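Local coordinates for protein putative sulfurtransferase DsrE (Allochromatium vinosum, PDB 2HY5) that probably carries sulfur as a persulfide and transfers it during oxidation of intracellular sulfur, although its precise function is not established, at residues A[57-60]-A[61-64]; A[115-118]-A[119-123]. One frame throughout, in Å; residues are numbered along the deposited sequence.

Overall arrangement
Both contacts are local and belong to helices flanking the parallel five-stranded sheet of this DsrE/TusD-family chain. Contact 1 (57-60 with 61-64) forms the start of helix 60-71, entered from the long loop after strand 33-39; contact 2 (115-118 with 119-123) forms the last turns of helix 113-121 and leads into strand 124-128, outermost within this chain. They lie on opposite sides of the chain's centre, their centres 26 Å apart and their nearest atoms about 13 Å apart. Contact 2 is near the probable persulfide cysteine, C78, with the L115 side chain about 7 Å from that of C78, whereas contact 1 is away from it. Each also meets a DsrF chain of the assembly.

Contact 1. Residues A[57-60]-A[61-64]; sequences DRHI and VNRW
H59 and N62 stack at the N-terminus of helix 60-71, where H59 is the N-cap residue. H59 CB lies 4.1 Å from N62 CB; from there CG runs anti to the backbone N (chi1 -166°), carrying the imidazole to N62. One ring face meets the asparagine: N62 CB makes a CH-pi contact 3.8 Å from the centroid of the H59 ring, and N62 ND2 sits over the ring centre. Amide and ring planes differ by only 12°. Farther round, H59 CE1 comes 4.0 Å from V61 CB; at the tip, N62 ND2 stands 3.1 Å from H59 NE2, stacked and not hydrogen-bonded. T51 and P53 of the preceding loop also touch H59. The backbone opens the helix with R63 N to H59 O (2.9 Å) and W64 N to I60 O (3.0 Å). I60 CG2 lies against W64 CD1, and the indole NE1 bonds S17 of helix 16-29. R58 pairs with D57 and, more strongly, D18; R63 reaches G61 of the DsrF chain. R58 meets R63 with its aliphatic part: R58 CB lies over one face of the R63 guanidinium, offset toward its rim, 3.3 Å from R63 NH2.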
loop_
_atom_site.group_PDB
_atom_site.type_symbol
_atom_site.label_atom_id
_atom_site.label_comp_id
_atom_site.label_asym_id
_atom_site.label_seq_id
_atom_site.Cartn_x
_atom_site.Cartn_y
_atom_site.Cartn_z
ATOM N N ASP A 57 -18.651 1.548 -14.262
ATOM C CA ASP A 57 -18.245 1.595 -12.862
ATOM C C ASP A 57 -18.222 3.052 -12.410
ATOM O O ASP A 57 -18.305 3.964 -13.234
ATOM C CB ASP A 57 -16.870 0.951 -12.676
ATOM C CG ASP A 57 -16.591 0.579 -11.230
ATOM O OD1 ASP A 57 -15.531 -0.022 -10.964
ATOM O OD2 ASP A 57 -17.431 0.884 -10.355
ATOM N N ARG A 58 -18.101 3.274 -11.108
ATOM C CA ARG A 58 -18.119 4.633 -10.590
ATOM C C ARG A 58 -16.958 5.515 -11.037
ATOM O O ARG A 58 -15.840 5.049 -11.268
ATOM C CB ARG A 58 -18.207 4.622 -9.055
ATOM C CG ARG A 58 -16.883 4.502 -8.302
ATOM C CD ARG A 58 -16.234 3.141 -8.450
ATOM N NE ARG A 58 -15.082 2.996 -7.562
ATOM C CZ ARG A 58 -14.161 2.043 -7.674
ATOM N NH1 ARG A 58 -14.249 1.143 -8.644
ATOM N NH2 ARG A 58 -13.149 1.993 -6.817
ATOM N N HIS A 59 -17.261 6.802 -11.162
ATOM C CA HIS A 59 -16.298 7.820 -11.555
ATOM C C HIS A 59 -15.998 8.536 -10.243
ATOM O O HIS A 59 -16.715 9.446 -9.839
ATOM C CB HIS A 59 -16.940 8.786 -12.559
ATOM C CG HIS A 59 -15.957 9.664 -13.269
ATOM N ND1 HIS A 59 -15.065 10.480 -12.607
ATOM C CD2 HIS A 59 -15.734 9.862 -14.591
ATOM C CE1 HIS A 59 -14.337 11.142 -13.487
ATOM N NE2 HIS A 59 -14.724 10.784 -14.700
ATOM N N ILE A 60 -14.946 8.099 -9.566
ATOM C CA ILE A 60 -14.586 8.669 -8.279
ATOM C C ILE A 60 -14.456 10.190 -8.229
ATOM O O ILE A 60 -15.020 10.834 -7.345
ATOM C CB ILE A 60 -13.286 8.036 -7.763
ATOM C CG1 ILE A 60 -13.510 6.537 -7.546
ATOM C CG2 ILE A 60 -12.851 8.719 -6.477
ATOM C CD1 ILE A 60 -12.272 5.772 -7.104
ATOM N N VAL A 61 -13.719 10.770 -9.166
ATOM C CA VAL A 61 -13.542 12.213 -9.151
ATOM C C VAL A 61 -14.849 12.967 -9.342
ATOM O O VAL A 61 -15.156 13.872 -8.567
ATOM C CB VAL A 61 -12.540 12.666 -10.225
ATOM C CG1 VAL A 61 -12.336 14.181 -10.142
ATOM C CG2 VAL A 61 -11.213 11.940 -10.020
ATOM N N ASN A 62 -15.617 12.604 -10.366
ATOM C CA ASN A 62 -16.877 13.291 -10.624
ATOM C C ASN A 62 -17.882 13.089 -9.505
ATOM O O ASN A 62 -18.670 13.982 -9.203
ATOM C CB ASN A 62 -17.488 12.836 -11.953
ATOM C CG ASN A 62 -16.742 13.395 -13.149
ATOM O OD1 ASN A 62 -15.971 14.346 -13.023
ATOM N ND2 ASN A 62 -16.979 12.815 -14.320
ATOM N N ARG A 63 -17.845 11.912 -8.893
ATOM C CA ARG A 63 -18.751 11.588 -7.801
ATOM C C ARG A 63 -18.464 12.490 -6.598
ATOM O O ARG A 63 -19.385 12.990 -5.954
ATOM C CB ARG A 63 -18.585 10.119 -7.432
ATOM C CG ARG A 63 -19.571 9.620 -6.407
ATOM C CD ARG A 63 -19.188 8.219 -5.964
ATOM N NE ARG A 63 -20.019 7.194 -6.582
ATOM C CZ ARG A 63 -19.914 5.896 -6.308
ATOM N NH1 ARG A 63 -19.009 5.479 -5.430
ATOM N NH2 ARG A 63 -20.721 5.021 -6.897
ATOM N N TRP A 64 -17.185 12.697 -6.297
ATOM C CA TRP A 64 -16.797 13.581 -5.197
ATOM C C TRP A 64 -17.257 14.998 -5.541
ATOM O O TRP A 64 -17.771 15.724 -4.694
ATOM C CB TRP A 64 -15.276 13.595 -5.016
ATOM C CG TRP A 64 -14.744 12.623 -3.998
ATOM C CD1 TRP A 64 -13.841 11.620 -4.218
ATOM C CD2 TRP A 64 -15.046 12.585 -2.597
ATOM N NE1 TRP A 64 -13.562 10.960 -3.045
ATOM C CE2 TRP A 64 -14.290 11.532 -2.032
ATOM C CE3 TRP A 64 -15.886 13.336 -1.761
ATOM C CZ2 TRP A 64 -14.343 11.218 -0.669
ATOM C CZ3 TRP A 64 -15.937 13.020 -0.406
ATOM C CH2 TRP A 64 -15.171 11.970 0.124
#

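Contact 2. Residues A[115-118]-A[119-123]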
loop_
_atom_site.group_PDB
_atom_site.type_symbol
_atom_site.label_atom_id
_atom_site.label_comp_id
_atom_site.label_asym_id
_atom_site.label_seq_id
_atom_site.Cartn_x
_atom_site.Cartn_y
_atom_site.Cartn_z
ATOM N N LEU A 115 -5.477 21.291 7.066
ATOM C CA LEU A 115 -5.826 19.997 7.646
ATOM C C LEU A 115 -5.849 20.133 9.166
ATOM O O LEU A 115 -6.815 19.751 9.826
ATOM C CB LEU A 115 -4.801 18.929 7.250
ATOM C CG LEU A 115 -4.937 17.590 7.988
ATOM C CD1 LEU A 115 -6.277 16.953 7.662
ATOM C CD2 LEU A 115 -3.791 16.666 7.595
ATOM N N VAL A 116 -4.772 20.679 9.718
ATOM C CA VAL A 116 -4.682 20.865 11.160
ATOM C C VAL A 116 -5.813 21.779 11.614
ATOM O O VAL A 116 -6.449 21.540 12.640
ATOM C CB VAL A 116 -3.327 21.485 11.549
ATOM C CG1 VAL A 116 -3.267 21.708 13.052
ATOM C CG2 VAL A 116 -2.194 20.563 11.099
ATOM N N GLU A 117 -6.069 22.817 10.829
ATOM C CA GLU A 117 -7.124 23.768 11.133
ATOM C C GLU A 117 -8.470 23.049 11.258
ATOM O O GLU A 117 -9.244 23.322 12.179
ATOM C CB GLU A 117 -7.192 24.825 10.028
ATOM C CG GLU A 117 -7.426 26.228 10.541
ATOM C CD GLU A 117 -8.815 26.418 11.096
ATOM O OE1 GLU A 117 -8.948 27.065 12.157
ATOM O OE2 GLU A 117 -9.775 25.930 10.466
ATOM N N ALA A 118 -8.737 22.124 10.340
ATOM C CA ALA A 118 -9.991 21.373 10.348
ATOM C C ALA A 118 -10.077 20.450 11.557
ATOM O O ALA A 118 -11.153 20.270 12.132
ATOM C CB ALA A 118 -10.135 20.559 9.056
ATOM N N ALA A 119 -8.944 19.860 11.934
ATOM C CA ALA A 119 -8.893 18.967 13.087
ATOM C C ALA A 119 -9.238 19.745 14.349
ATOM O O ALA A 119 -9.823 19.199 15.289
ATOM C CB ALA A 119 -7.499 18.347 13.217
ATOM N N ILE A 120 -8.882 21.023 14.369
ATOM C CA ILE A 120 -9.169 21.874 15.517
ATOM C C ILE A 120 -10.644 22.271 15.560
ATOM O O ILE A 120 -11.271 22.248 16.620
ATOM C CB ILE A 120 -8.315 23.163 15.482
ATOM C CG1 ILE A 120 -6.830 22.806 15.628
ATOM C CG2 ILE A 120 -8.757 24.113 16.583
ATOM C CD1 ILE A 120 -5.896 24.000 15.574
ATOM N N GLN A 121 -11.195 22.621 14.402
ATOM C CA GLN A 121 -12.586 23.054 14.314
ATOM C C GLN A 121 -13.617 21.934 14.375
ATOM O O GLN A 121 -14.701 22.122 14.924
ATOM C CB GLN A 121 -12.804 23.857 13.029
ATOM C CG GLN A 121 -11.957 25.117 12.924
ATOM C CD GLN A 121 -12.204 26.081 14.069
ATOM O OE1 GLN A 121 -13.350 26.343 14.436
ATOM N NE2 GLN A 121 -11.126 26.627 14.629
ATOM N N ALA A 122 -13.286 20.775 13.817
ATOM C CA ALA A 122 -14.215 19.648 13.799
ATOM C C ALA A 122 -14.278 18.881 15.114
ATOM O O ALA A 122 -13.360 18.935 15.932
ATOM C CB ALA A 122 -13.856 18.697 12.665
ATOM N N ASP A 123 -15.379 18.167 15.309
ATOM C CA ASP A 123 -15.568 17.371 16.512
ATOM C C ASP A 123 -14.862 16.029 16.359
ATOM O O ASP A 123 -14.399 15.448 17.339
ATOM C CB ASP A 123 -17.059 17.140 16.758
ATOM C CG ASP A 123 -17.801 18.426 17.052
ATOM O OD1 ASP A 123 -17.409 19.125 18.010
ATOM O OD2 ASP A 123 -18.771 18.737 16.329
#
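E117 and Q121, one turn apart on helix 113-121, cross with their flat ends almost parallel, the carboxylate and amide planes 9° apart. Q121 NE2 gives E117 OE1 a weak hydrogen bond of 3.3 Å, bent to 131° at the hydrogen. The other carboxylate oxygen, E117 OE2, rests against Q121 CG at 3.4 Å. Both side chains are bent at chi2, E117 at -70°, which brings their polar ends together beside the helix. With an alanine here in place of E117, Q121 NE2 would probably lose this acceptor and Q121 CG its carboxylate neighbour, setting the amide freer to turn. V116 and I120 make the neighbouring apolar pair, V116 CG1 4.3 Å from I120 CD1, and F35 of the DsrF chain packs on both. Beneath, helical i to i+4 hydrogen bonds run from A119 N to L115 O (3.0 Å) through A122 N to A118 O (2.8 Å). A122 is the first residue to leave helical geometry. Near this end K6 NZ of the DsrF chain bonds the carbonyl oxygens of A119 and I120. On the sheet side, A118 and A122 lie on A4 of strand 2-7, and L115 touches F38 and Q6. F35 of this chain's strand 33-39 touches E117, A118 and Q121. The helix belongs to an alpha/beta/alpha sandwich, laid on the parallel sheet on one side and packed on a DsrF subunit on another.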